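Local coordinates for glycerophosphoryl diester phosphodiesterase (Agrobacterium tumefaciens str. C58, PDB 3KS6), which belongs to the glycerophosphoryl diester phosphodiesterase family, is built as a TIM barrel and carries a bound magnesium ion, at residues H21-T26 with E89-L94; I106-D111 with S139-S144; G117-V122 with D146-A151; W210-H213 with Q217-K220; K220-G225 with T242-E247. All coordinates share one frame; numbering follows the deposited sequence. Where two conformers were deposited one is given.

The five contacts lie round one TIM barrel. Interaction 1 comes first along the chain and stands apart, its centre about 23 to 28 Å from those of the others. Interactions 2 and 3 alternate along the chain, share helix 142-151, have centres about 11 Å apart and touch through Ile106 with Val119 and Leu148, so the ends of strands 101-106 and 135-139 and the helices that follow them form one continuous patch. Interactions 4 and 5, their centres also about 11 Å apart, share helix 215-224 and Lys220 and lead to the C-terminal helix. Phe140 against Trp210 joins interaction 2 to interaction 4, whereas interactions 3 and 5 lie on opposite sides of the chain's centre, their centres about 35 Å apart.

Interaction 1: H21-T26 with E89-L94; sequences HGFTAT and EELCAL
Apolar packing carries most of the contact between Phe23 and the leucines Leu91 and Leu94. Leu91 sends its CD1 methyl over one face of the Phe23 ring as a CH-pi contact, 3.8 Å from CD1 to the ring centroid and 25° off the ring normal. The methyl is displaced toward the rim at the CB end of the ring, where CD1 of Leu91 comes within 3.5 Å of CG of Phe23. Leu91 holds its CG anti to the backbone N (chi1 -178°), a torsion that carries its branch toward the neighbouring helix although its CB sets out along the flank. Leu94 covers the root of the same aromatic side chain, its CD1 lying 3.8 Å from CB of Phe23.

At the more exposed end a hydroxyl meets methyls. Thr24 OG1 sits 3.6 Å from CD2 of Leu94 and about as near to its CD1, so the fork of the leucine straddles the oxygen. The polar need of that hydroxyl is met within its own helix, by a hydrogen bond with Pro20 O.

The two helix segments run nearly side by side, 10.1 Å apart at closest approach and crossing at -27°. In this TIM-barrel protein helices 20-27 and 88-95 pack together beside the sheet: Phe23 and Leu91 both reach Phe36 of strand 33-40 and Val48 of strand 46-48, while Phe23 and Leu94 share Met86 of strand 86-87.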
# COMPACT_ATOMS: atom_id res chain seq x y z
N HIS A 21 -1.51 14.56 -8.72
CA HIS A 21 -2.93 14.52 -9.14
C HIS A 21 -3.68 13.33 -8.53
O HIS A 21 -4.78 13.48 -7.98
CB HIS A 21 -3.01 14.51 -10.67
CG HIS A 21 -4.41 14.56 -11.21
ND1 HIS A 21 -4.71 14.24 -12.52
CD2 HIS A 21 -5.58 14.87 -10.62
CE1 HIS A 21 -6.01 14.38 -12.71
NE2 HIS A 21 -6.56 14.76 -11.57
N GLY A 22 -3.07 12.13 -8.58
CA GLY A 22 -3.76 10.97 -8.00
C GLY A 22 -3.92 11.07 -6.50
O GLY A 22 -5.00 10.84 -5.96
N PHE A 23 -2.87 11.48 -5.81
CA PHE A 23 -2.99 11.56 -4.37
C PHE A 23 -4.00 12.66 -3.92
O PHE A 23 -4.68 12.51 -2.90
CB PHE A 23 -1.64 11.76 -3.71
CG PHE A 23 -0.73 10.56 -3.78
CD1 PHE A 23 -1.11 9.35 -3.22
CD2 PHE A 23 0.54 10.65 -4.35
CE1 PHE A 23 -0.30 8.25 -3.26
CE2 PHE A 23 1.36 9.53 -4.37
CZ PHE A 23 0.94 8.34 -3.80
N THR A 24 -4.09 13.72 -4.72
CA THR A 24 -4.99 14.84 -4.45
C THR A 24 -6.42 14.39 -4.70
O THR A 24 -7.30 14.59 -3.85
CB THR A 24 -4.60 16.10 -5.30
OG1 THR A 24 -3.27 16.50 -4.95
CG2 THR A 24 -5.52 17.30 -5.02
N ALA A 25 -6.64 13.74 -5.83
CA ALA A 25 -7.97 13.28 -6.20
C ALA A 25 -8.43 12.23 -5.19
O ALA A 25 -9.56 12.27 -4.72
CB ALA A 25 -8.00 12.72 -7.65
N THR A 26 -7.53 11.33 -4.82
CA THR A 26 -7.88 10.28 -3.84
C THR A 26 -8.32 10.85 -2.48
O THR A 26 -9.27 10.33 -1.86
CB THR A 26 -6.68 9.33 -3.64
OG1 THR A 26 -6.52 8.52 -4.84
CG2 THR A 26 -6.96 8.39 -2.47
N GLU A 89 6.38 14.38 3.34
CA GLU A 89 5.81 15.61 3.90
C GLU A 89 4.75 16.23 3.00
O GLU A 89 3.67 16.68 3.45
CB GLU A 89 6.94 16.63 4.15
CG GLU A 89 6.41 18.01 4.58
CD GLU A 89 7.48 19.09 4.75
OE1 GLU A 89 8.58 18.96 4.18
OE2 GLU A 89 7.17 20.07 5.46
N GLU A 90 5.06 16.30 1.72
CA GLU A 90 4.13 16.84 0.73
C GLU A 90 2.85 16.00 0.66
O GLU A 90 1.75 16.55 0.56
CB GLU A 90 4.81 16.93 -0.62
CG GLU A 90 5.89 18.02 -0.65
CD GLU A 90 6.87 17.91 -1.85
OE1 GLU A 90 6.84 16.94 -2.63
OE2 GLU A 90 7.71 18.82 -1.97
N LEU A 91 3.01 14.67 0.72
CA LEU A 91 1.86 13.75 0.77
C LEU A 91 1.02 14.00 2.03
O LEU A 91 -0.21 14.10 1.97
CB LEU A 91 2.31 12.28 0.68
CG LEU A 91 1.21 11.19 0.67
CD1 LEU A 91 0.19 11.33 -0.48
CD2 LEU A 91 1.82 9.81 0.70
N CYS A 92 1.69 14.13 3.16
CA CYS A 92 0.99 14.37 4.43
C CYS A 92 0.15 15.66 4.36
O CYS A 92 -1.01 15.68 4.77
CB CYS A 92 1.99 14.46 5.57
SG CYS A 92 2.70 12.89 6.06
N ALA A 93 0.72 16.70 3.75
CA ALA A 93 -0.02 17.98 3.59
C ALA A 93 -1.31 17.81 2.80
O ALA A 93 -2.31 18.51 3.06
CB ALA A 93 0.87 19.01 2.91
N LEU A 94 -1.33 16.90 1.83
CA LEU A 94 -2.56 16.68 1.09
C LEU A 94 -3.68 16.05 1.93
O LEU A 94 -4.85 16.14 1.55
CB LEU A 94 -2.29 15.79 -0.13
CG LEU A 94 -1.36 16.34 -1.20
CD1 LEU A 94 -1.17 15.23 -2.27
CD2 LEU A 94 -1.96 17.65 -1.81

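Interaction 2: I106-D111 with S139-S144; sequences IKPGVD and SFLLAS
Ser139 and Ile106 meet where two adjacent parallel strands of the TIM barrel, 101-106 and 135-139, run out into their loops. From CB, 3.6 Å from O of Ile106, the Ser139 side chain turns its OG anti to the backbone N (chi1 -173°). There OG gives its proton to Ile106 O at 2.9 Å, approaching in the carbonyl plane with a C=O...donor angle of 152°. The same OG accepts from Leu141 N, two residues on, at 3.1 Å, forming an ST turn, with Leu141 at the N-cap position of helix 142-151. One hydroxyl thus ties the end of one strand to the turn after the other.

Two waters also donate to Ile106 O: water 1, which accepts from Phe140 N, and water 2, a weaker donor that is hydrogen-bonded to Ser144 OG. With Ser139 they bring three donors to this one carbonyl.

Two further contacts accompany the polar group. The CG2 branch of Ile106 packs on CB and OG of Ser144, in the first turn of helix 142-151. Farther along the loop, Leu141 crosses Pro108 obliquely and spreads its methyls along the ring, CD1 nearer the CD end and CD2 nearer CB. Phe140, between the two contact residues Ser139 and Leu141, meets Trp210 edge-to-face. The tightest approach of the leucine to the proline is Leu141 CD2 to Pro108 CB, 3.7 Å.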
# COMPACT_ATOMS: atom_id res chain seq x y z
N ILE A 106 6.49 -0.49 3.23
CA ILE A 106 7.95 -0.48 3.43
C ILE A 106 8.57 -1.45 2.42
O ILE A 106 8.38 -2.69 2.51
CB ILE A 106 8.30 -0.93 4.85
CG1 ILE A 106 7.62 -0.05 5.88
CG2 ILE A 106 9.84 -0.89 5.08
CD1 ILE A 106 8.00 1.45 5.73
N LYS A 107 9.29 -0.87 1.46
CA LYS A 107 9.95 -1.57 0.36
C LYS A 107 11.45 -1.69 0.62
O LYS A 107 12.04 -0.83 1.29
CB LYS A 107 9.78 -0.77 -0.95
CG LYS A 107 8.37 -0.71 -1.54
CD LYS A 107 8.01 -1.95 -2.33
CE LYS A 107 8.14 -1.80 -3.87
NZ LYS A 107 9.52 -1.65 -4.44
N PRO A 108 12.08 -2.75 0.08
CA PRO A 108 13.54 -2.83 0.13
C PRO A 108 14.18 -2.08 -1.03
O PRO A 108 13.48 -1.54 -1.89
CB PRO A 108 13.79 -4.34 -0.03
CG PRO A 108 12.67 -4.75 -1.02
CD PRO A 108 11.49 -3.95 -0.53
N GLY A 109 15.51 -2.03 -1.04
CA GLY A 109 16.24 -1.46 -2.14
C GLY A 109 16.45 -2.40 -3.32
O GLY A 109 15.90 -3.50 -3.39
N VAL A 110 17.25 -1.94 -4.27
CA VAL A 110 17.51 -2.70 -5.50
C VAL A 110 17.97 -4.12 -5.21
O VAL A 110 17.52 -5.07 -5.86
CB VAL A 110 18.56 -1.94 -6.42
CG1 VAL A 110 18.96 -2.82 -7.60
CG2 VAL A 110 17.97 -0.59 -6.92
N ASP A 111 18.84 -4.29 -4.22
CA ASP A 111 19.36 -5.61 -3.84
C ASP A 111 18.38 -6.52 -3.09
O ASP A 111 18.76 -7.62 -2.65
CB ASP A 111 20.65 -5.44 -3.04
CG ASP A 111 20.44 -4.74 -1.70
OD1 ASP A 111 19.29 -4.41 -1.30
OD2 ASP A 111 21.46 -4.55 -1.00
N SER A 139 4.14 -4.64 4.33
CA SER A 139 5.39 -4.98 3.66
C SER A 139 5.31 -6.39 3.19
O SER A 139 4.60 -7.19 3.82
CB SER A 139 6.56 -4.92 4.65
OG SER A 139 7.79 -5.08 4.00
N PHE A 140 6.03 -6.72 2.11
CA PHE A 140 6.20 -8.13 1.73
C PHE A 140 7.29 -8.81 2.58
O PHE A 140 7.36 -10.03 2.59
CB PHE A 140 6.61 -8.25 0.27
CG PHE A 140 5.49 -8.07 -0.70
CD1 PHE A 140 5.14 -6.81 -1.17
CD2 PHE A 140 4.75 -9.16 -1.14
CE1 PHE A 140 4.12 -6.64 -2.08
CE2 PHE A 140 3.71 -8.98 -2.05
CZ PHE A 140 3.42 -7.73 -2.51
N LEU A 141 8.15 -8.01 3.23
CA LEU A 141 9.32 -8.51 3.93
C LEU A 141 9.09 -8.70 5.42
O LEU A 141 8.78 -7.77 6.16
CB LEU A 141 10.54 -7.62 3.72
CG LEU A 141 11.38 -7.81 2.45
CD1 LEU A 141 10.56 -7.58 1.23
CD2 LEU A 141 12.62 -6.90 2.41
N LEU A 142 9.25 -9.94 5.87
CA LEU A 142 9.13 -10.25 7.28
C LEU A 142 10.16 -9.52 8.14
O LEU A 142 9.88 -9.18 9.29
CB LEU A 142 9.25 -11.76 7.55
CG LEU A 142 8.04 -12.59 7.23
CD1 LEU A 142 8.38 -14.06 7.62
CD2 LEU A 142 6.79 -12.09 7.95
N ALA A 143 11.35 -9.28 7.61
CA ALA A 143 12.35 -8.52 8.36
C ALA A 143 11.78 -7.16 8.72
O ALA A 143 11.98 -6.67 9.82
CB ALA A 143 13.67 -8.31 7.53
N SER A 144 11.11 -6.55 7.74
CA SER A 144 10.50 -5.24 7.91
C SER A 144 9.26 -5.32 8.82
O SER A 144 9.01 -4.42 9.59
CB SER A 144 10.17 -4.60 6.55
OG SER A 144 11.33 -4.42 5.75
O HOH W 1 7.15 -4.52 0.64
O HOH W 2 11.39 -3.70 3.19

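Interaction 3: G117-V122 with D146-A151; sequences GFVALV and DELWKA
Helix segments 118-122 and 146-151 pass 10.1 Å apart at an angle of -47°, with Val119 set against Leu148 in the backbone register. They belong to two successive helices on the outside of the TIM barrel, joined through strand 135-139. Val119 carries the apolar part with both of its methyls. CG1, anti to the backbone N (chi1 161°), points into the angle between Leu148 and Ala151, 3.7 Å from CD2 of Leu148 and somewhat farther from CB of Ala151. CG2 goes the other way, toward Glu147, and lies 3.8 Å from OE1 of Glu147, so the methyl rests against the end of the acid.

Beneath this pair Val119 also touches Ile106 of strand 101-106. Glu147 extends its chain across to the first turn of helix 118-128, where its carboxylate is bridged by waters to backbone N-H groups. Water 3 links Gly117 N to OE2 and water 5 links Ala120 N to OE2, each accepting from the backbone and donating to the acid. The negative charge therefore faces the helix N-terminus, an arrangement that is probably favourable electrostatically. Water 4 completes the set, accepting from Val119 N and donating to Glu147 OE1, with 2.6 Å between its oxygen and OE1.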
# COMPACT_ATOMS: atom_id res chain seq x y z
N GLY A 117 17.73 1.31 9.04
CA GLY A 117 17.22 2.49 9.76
C GLY A 117 16.02 3.23 9.19
O GLY A 117 15.58 4.23 9.75
N PHE A 118 15.45 2.72 8.11
CA PHE A 118 14.43 3.43 7.40
C PHE A 118 13.08 3.39 8.11
O PHE A 118 12.35 4.37 8.07
CB PHE A 118 14.32 2.89 5.98
CG PHE A 118 13.42 3.71 5.07
CD1 PHE A 118 13.65 5.08 4.88
CD2 PHE A 118 12.36 3.10 4.38
CE1 PHE A 118 12.82 5.82 4.04
CE2 PHE A 118 11.56 3.84 3.55
CZ PHE A 118 11.78 5.18 3.38
N VAL A 119 12.73 2.27 8.74
CA VAL A 119 11.47 2.21 9.46
C VAL A 119 11.45 3.33 10.52
O VAL A 119 10.48 4.08 10.61
CB VAL A 119 11.25 0.80 10.08
CG1 VAL A 119 10.20 0.87 11.22
CG2 VAL A 119 10.92 -0.20 8.95
N ALA A 120 12.57 3.52 11.23
CA ALA A 120 12.67 4.62 12.21
C ALA A 120 12.46 6.00 11.56
O ALA A 120 11.74 6.84 12.11
CB ALA A 120 14.03 4.57 12.95
N LEU A 121 13.08 6.22 10.40
CA LEU A 121 12.94 7.49 9.66
C LEU A 121 11.49 7.76 9.25
O LEU A 121 11.00 8.90 9.29
CB LEU A 121 13.71 7.47 8.34
CG LEU A 121 14.96 8.24 7.99
CD1 LEU A 121 16.17 7.55 8.65
CD2 LEU A 121 15.06 8.29 6.41
N VAL A 122 10.86 6.71 8.75
CA VAL A 122 9.48 6.84 8.29
C VAL A 122 8.55 7.18 9.46
O VAL A 122 7.72 8.09 9.36
CB VAL A 122 8.98 5.58 7.49
CG1 VAL A 122 7.43 5.66 7.28
CG2 VAL A 122 9.74 5.41 6.16
N ASP A 146 9.02 -7.41 11.28
CA ASP A 146 9.63 -7.53 12.60
C ASP A 146 10.09 -6.18 13.14
O ASP A 146 9.92 -5.88 14.32
CB ASP A 146 10.78 -8.57 12.59
CG ASP A 146 10.27 -9.99 12.42
OD1 ASP A 146 9.03 -10.20 12.44
OD2 ASP A 146 11.12 -10.92 12.28
N GLU A 147 10.67 -5.36 12.29
CA GLU A 147 11.07 -4.01 12.69
C GLU A 147 9.92 -3.13 13.11
O GLU A 147 9.98 -2.42 14.14
CB GLU A 147 11.78 -3.31 11.56
CG GLU A 147 13.24 -3.52 11.58
CD GLU A 147 13.96 -2.54 10.66
OE1 GLU A 147 13.79 -2.66 9.44
OE2 GLU A 147 14.66 -1.65 11.16
N LEU A 148 8.86 -3.18 12.32
CA LEU A 148 7.65 -2.43 12.64
C LEU A 148 7.05 -2.89 13.97
O LEU A 148 6.59 -2.07 14.77
CB LEU A 148 6.65 -2.54 11.50
CG LEU A 148 6.95 -1.82 10.20
CD1 LEU A 148 6.05 -2.36 9.09
CD2 LEU A 148 6.76 -0.30 10.34
N TRP A 149 7.05 -4.19 14.22
CA TRP A 149 6.48 -4.73 15.46
C TRP A 149 7.17 -4.10 16.68
O TRP A 149 6.53 -3.76 17.68
CB TRP A 149 6.60 -6.24 15.47
CG TRP A 149 6.19 -6.89 16.73
CD1 TRP A 149 4.92 -7.16 17.18
CD2 TRP A 149 7.08 -7.33 17.75
NE1 TRP A 149 4.97 -7.75 18.40
CE2 TRP A 149 6.29 -7.86 18.79
CE3 TRP A 149 8.48 -7.31 17.90
CZ2 TRP A 149 6.85 -8.40 19.96
CZ3 TRP A 149 9.05 -7.84 19.05
CH2 TRP A 149 8.23 -8.38 20.07
N LYS A 150 8.47 -3.90 16.59
CA LYS A 150 9.21 -3.34 17.71
C LYS A 150 9.03 -1.84 17.80
O LYS A 150 9.05 -1.29 18.90
CB LYS A 150 10.71 -3.63 17.56
CG LYS A 150 11.12 -5.10 17.71
CD LYS A 150 12.64 -5.23 17.94
CE LYS A 150 13.04 -6.63 18.48
NZ LYS A 150 12.54 -6.89 19.88
N ALA A 151 8.89 -1.19 16.65
CA ALA A 151 8.88 0.26 16.54
C ALA A 151 7.55 0.98 16.71
O ALA A 151 7.54 2.17 17.03
CB ALA A 151 9.47 0.68 15.20
O HOH W 3 17.21 -1.27 10.22
O HOH W 4 14.46 -0.32 8.48
O HOH W 5 14.60 1.38 11.65

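Interaction 4: W210-H213 with Q217-K220; sequences WAAH and QITK
Gln217 lays its side chain alongside the backbone of Ala211, Ala212 and His213, with its amide turned toward the peptide groups. CB rests 3.9 Å from CA of Ala212, and the chain beyond CG is extended (chi2 172°), which carries the amide to Ala211 O and His213 N. There OE1 accepts from His213 N at 3.0 Å. The bond is bent, with an angle of 142° at the hydrogen, and the donor stands above the amide plane, 41° out of it. OE1 takes a further hydrogen bond from Thr214 N, so consecutive backbone N-H groups converge on one oxygen. The other branch, NE2, gives a proton to water 6, which in turn donates to Ala211 O at 2.6 Å; NE2 is also hydrogen-bonded to Asp190 OD1.

This is the turn from strand 206-210 into helix 215-224 of the TIM barrel, and Ala212 is the centre of an inverse gamma turn within it. Gln217 and Ile218 belong to the first turn of that helix.

Ile218 approaches Ala212 from another direction than Gln217. Its CG1 lies 3.5 Å from O of Ala212, a carbonyl whose hydrogen-bond partner is Thr231 OG1, and 4.4 Å from CB of the same alanine. The His213 ring folds back over its own segment, with C of Ala211 over the centre of one face, while its ND1 is bonded to Asp232 N.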
# COMPACT_ATOMS: atom_id res chain seq x y z
N TRP A 210 -4.97 -7.40 -2.66
CA TRP A 210 -4.33 -6.36 -3.44
C TRP A 210 -4.35 -6.76 -4.93
O TRP A 210 -4.72 -7.90 -5.29
CB TRP A 210 -2.91 -6.02 -2.94
CG TRP A 210 -2.04 -7.20 -2.66
CD1 TRP A 210 -1.98 -7.89 -1.52
CD2 TRP A 210 -1.08 -7.80 -3.55
NE1 TRP A 210 -1.06 -8.92 -1.63
CE2 TRP A 210 -0.48 -8.86 -2.86
CE3 TRP A 210 -0.65 -7.52 -4.86
CZ2 TRP A 210 0.48 -9.68 -3.45
CZ3 TRP A 210 0.31 -8.30 -5.42
CH2 TRP A 210 0.87 -9.38 -4.73
N ALA A 211 -4.08 -5.79 -5.76
CA ALA A 211 -4.06 -5.91 -7.23
C ALA A 211 -5.44 -6.09 -7.86
O ALA A 211 -5.55 -6.71 -8.91
CB ALA A 211 -3.05 -7.01 -7.73
N ALA A 212 -6.48 -5.54 -7.22
CA ALA A 212 -7.87 -5.66 -7.70
C ALA A 212 -8.16 -4.49 -8.61
O ALA A 212 -8.75 -3.50 -8.19
CB ALA A 212 -8.81 -5.69 -6.56
N HIS A 213 -7.73 -4.59 -9.86
CA HIS A 213 -7.78 -3.47 -10.80
C HIS A 213 -8.92 -3.50 -11.83
O HIS A 213 -9.27 -2.44 -12.38
CB HIS A 213 -6.45 -3.38 -11.53
CG HIS A 213 -5.27 -3.32 -10.62
ND1 HIS A 213 -5.24 -2.58 -9.46
CD2 HIS A 213 -4.07 -3.93 -10.70
CE1 HIS A 213 -4.06 -2.71 -8.88
NE2 HIS A 213 -3.33 -3.54 -9.61
N GLN A 217 -12.35 -8.47 -10.69
CA GLN A 217 -11.51 -8.60 -9.48
C GLN A 217 -12.09 -7.81 -8.30
O GLN A 217 -12.13 -8.30 -7.19
CB GLN A 217 -10.12 -8.07 -9.78
CG GLN A 217 -9.27 -9.02 -10.56
CD GLN A 217 -7.99 -8.41 -10.99
OE1 GLN A 217 -7.90 -7.21 -11.28
NE2 GLN A 217 -6.94 -9.25 -11.05
N ILE A 218 -12.50 -6.58 -8.57
CA ILE A 218 -13.17 -5.76 -7.58
C ILE A 218 -14.43 -6.44 -7.07
O ILE A 218 -14.63 -6.54 -5.86
CB ILE A 218 -13.49 -4.35 -8.12
CG1 ILE A 218 -12.20 -3.54 -8.40
CG2 ILE A 218 -14.44 -3.60 -7.14
CD1 ILE A 218 -12.39 -2.30 -9.27
N THR A 219 -15.26 -6.95 -7.98
CA THR A 219 -16.51 -7.62 -7.59
C THR A 219 -16.22 -8.91 -6.80
O THR A 219 -16.92 -9.25 -5.85
CB THR A 219 -17.39 -7.92 -8.84
OG1 THR A 219 -17.80 -6.68 -9.43
CG2 THR A 219 -18.58 -8.77 -8.45
N LYS A 220 -15.14 -9.62 -7.16
CA LYS A 220 -14.77 -10.81 -6.41
C LYS A 220 -14.44 -10.44 -4.96
O LYS A 220 -14.88 -11.10 -4.02
CB LYS A 220 -13.59 -11.50 -7.07
CG LYS A 220 -12.99 -12.63 -6.30
CD LYS A 220 -11.80 -13.18 -7.08
CE LYS A 220 -11.12 -14.28 -6.33
NZ LYS A 220 -9.98 -14.82 -7.14
O HOH W 6 -4.32 -7.54 -11.08

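Interaction 5: K220-G225 with T242-E247; sequences KALDLG and TEHRME
A His-carboxylate hydrogen bond joins two successive helices on the outside of the TIM barrel, 215-224 and the C-terminal 234-249. His244 NE2 donates to Asp223 OD1 at 2.7 Å, with an angle of 155° at the hydrogen. The acceptor lies in the plane of the imidazole, at its edge, and the donor comes in nearly head-on to the C-O bond of OD1. Carboxylate and ring planes are turned 45° from each other. Such a short bond to an acid could favour a protonated, positively charged imidazole.

The face of the same ring lies on Leu222. CB of Leu222 makes a CH-pi contact, 3.8 Å from the ring centroid, nearer the CD2 side and 3.7 Å from CD2 of His244. Farther out CD1 of Leu222 runs back toward CB of His244, so the two side chains lie alongside and run in opposing senses. The ring's CE1 ends 3.5 Å from O of Leu222. His244 sets its CG anti to the backbone N (chi1 -159°), which carries the imidazole across to helix 215-224, with its face on one residue and its N-H on the next.

Behind the ring contact, Leu222 continues inward to Phe229 of strand 228-231, touches Thr3 at the start of the chain and packs on Leu240 and Arg241 of helix 234-249. His244 thus extends the packing of these two helices one turn beyond Leu240 and Arg241.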
# COMPACT_ATOMS: atom_id res chain seq x y z
N LYS A 220 -15.14 -9.62 -7.16
CA LYS A 220 -14.77 -10.81 -6.41
C LYS A 220 -14.44 -10.44 -4.96
O LYS A 220 -14.88 -11.10 -4.02
CB LYS A 220 -13.59 -11.50 -7.07
CG LYS A 220 -12.99 -12.63 -6.30
CD LYS A 220 -11.80 -13.18 -7.08
CE LYS A 220 -11.12 -14.28 -6.33
NZ LYS A 220 -9.98 -14.82 -7.14
N ALA A 221 -13.65 -9.39 -4.79
CA ALA A 221 -13.26 -8.87 -3.47
C ALA A 221 -14.51 -8.51 -2.63
O ALA A 221 -14.63 -8.88 -1.44
CB ALA A 221 -12.30 -7.64 -3.65
N LEU A 222 -15.45 -7.79 -3.25
CA LEU A 222 -16.71 -7.41 -2.60
C LEU A 222 -17.58 -8.62 -2.26
O LEU A 222 -18.08 -8.71 -1.16
CB LEU A 222 -17.47 -6.37 -3.42
CG LEU A 222 -16.80 -5.01 -3.66
CD1 LEU A 222 -17.50 -4.21 -4.81
CD2 LEU A 222 -16.74 -4.16 -2.34
N ASP A 223 -17.71 -9.55 -3.20
CA ASP A 223 -18.44 -10.81 -3.00
C ASP A 223 -17.83 -11.65 -1.91
O ASP A 223 -18.54 -12.24 -1.14
CB ASP A 223 -18.48 -11.67 -4.29
CG ASP A 223 -19.46 -11.14 -5.33
OD1 ASP A 223 -20.27 -10.24 -4.99
OD2 ASP A 223 -19.40 -11.63 -6.48
N LEU A 224 -16.50 -11.73 -1.87
CA LEU A 224 -15.84 -12.48 -0.78
C LEU A 224 -15.99 -11.83 0.60
O LEU A 224 -15.96 -12.54 1.62
CB LEU A 224 -14.36 -12.70 -1.10
CG LEU A 224 -14.05 -13.76 -2.15
CD1 LEU A 224 -12.55 -13.80 -2.38
CD2 LEU A 224 -14.57 -15.12 -1.70
N GLY A 225 -16.18 -10.51 0.64
CA GLY A 225 -16.39 -9.77 1.87
C GLY A 225 -15.07 -9.55 2.58
O GLY A 225 -15.01 -9.58 3.80
N THR A 242 -20.81 0.70 -4.07
CA THR A 242 -22.12 1.32 -3.85
C THR A 242 -23.27 0.45 -4.40
O THR A 242 -24.26 0.18 -3.72
CB THR A 242 -22.15 2.73 -4.41
OG1 THR A 242 -21.29 3.55 -3.62
CG2 THR A 242 -23.57 3.30 -4.41
N GLU A 243 -23.09 -0.02 -5.62
CA GLU A 243 -24.00 -0.93 -6.29
C GLU A 243 -24.13 -2.25 -5.51
O GLU A 243 -25.26 -2.74 -5.28
CB GLU A 243 -23.45 -1.11 -7.71
CG GLU A 243 -24.11 -2.07 -8.65
CD GLU A 243 -23.24 -2.23 -9.92
OE1 GLU A 243 -22.74 -3.35 -10.15
OE2 GLU A 243 -23.00 -1.21 -10.63
N HIS A 244 -23.00 -2.79 -5.04
CA HIS A 244 -22.98 -4.04 -4.25
C HIS A 244 -23.80 -3.91 -2.94
O HIS A 244 -24.52 -4.83 -2.53
CB HIS A 244 -21.52 -4.42 -3.92
CG HIS A 244 -21.33 -5.87 -3.57
ND1 HIS A 244 -21.50 -6.37 -2.29
CD2 HIS A 244 -20.98 -6.94 -4.34
CE1 HIS A 244 -21.28 -7.67 -2.29
NE2 HIS A 244 -20.96 -8.04 -3.52
N ARG A 245 -23.63 -2.77 -2.28
CA ARG A 245 -24.32 -2.46 -1.06
C ARG A 245 -25.85 -2.39 -1.28
O ARG A 245 -26.60 -2.88 -0.44
CB ARG A 245 -23.82 -1.15 -0.48
CG ARG A 245 -22.46 -1.25 0.16
CD ARG A 245 -21.91 0.09 0.42
NE ARG A 245 -20.68 0.02 1.21
CZ ARG A 245 -20.01 1.10 1.60
NH1 ARG A 245 -20.39 2.32 1.24
NH2 ARG A 245 -18.92 0.95 2.34
N MSE A 246 -26.26 -1.74 -2.37
CA MSE A 246 -27.67 -1.74 -2.80
C MSE A 246 -28.20 -3.15 -2.92
O MSE A 246 -29.13 -3.54 -2.21
CB MSE A 246 -27.83 -1.11 -4.19
CG MSE A 246 -28.30 0.30 -4.26
SE MSE A 246 -29.33 0.48 -5.94
CE MSE A 246 -28.19 -0.57 -7.20
N GLU A 247 -27.59 -3.92 -3.83
CA GLU A 247 -28.00 -5.30 -4.09
C GLU A 247 -28.07 -6.14 -2.78
O GLU A 247 -28.98 -6.97 -2.62
CB GLU A 247 -27.06 -5.94 -5.12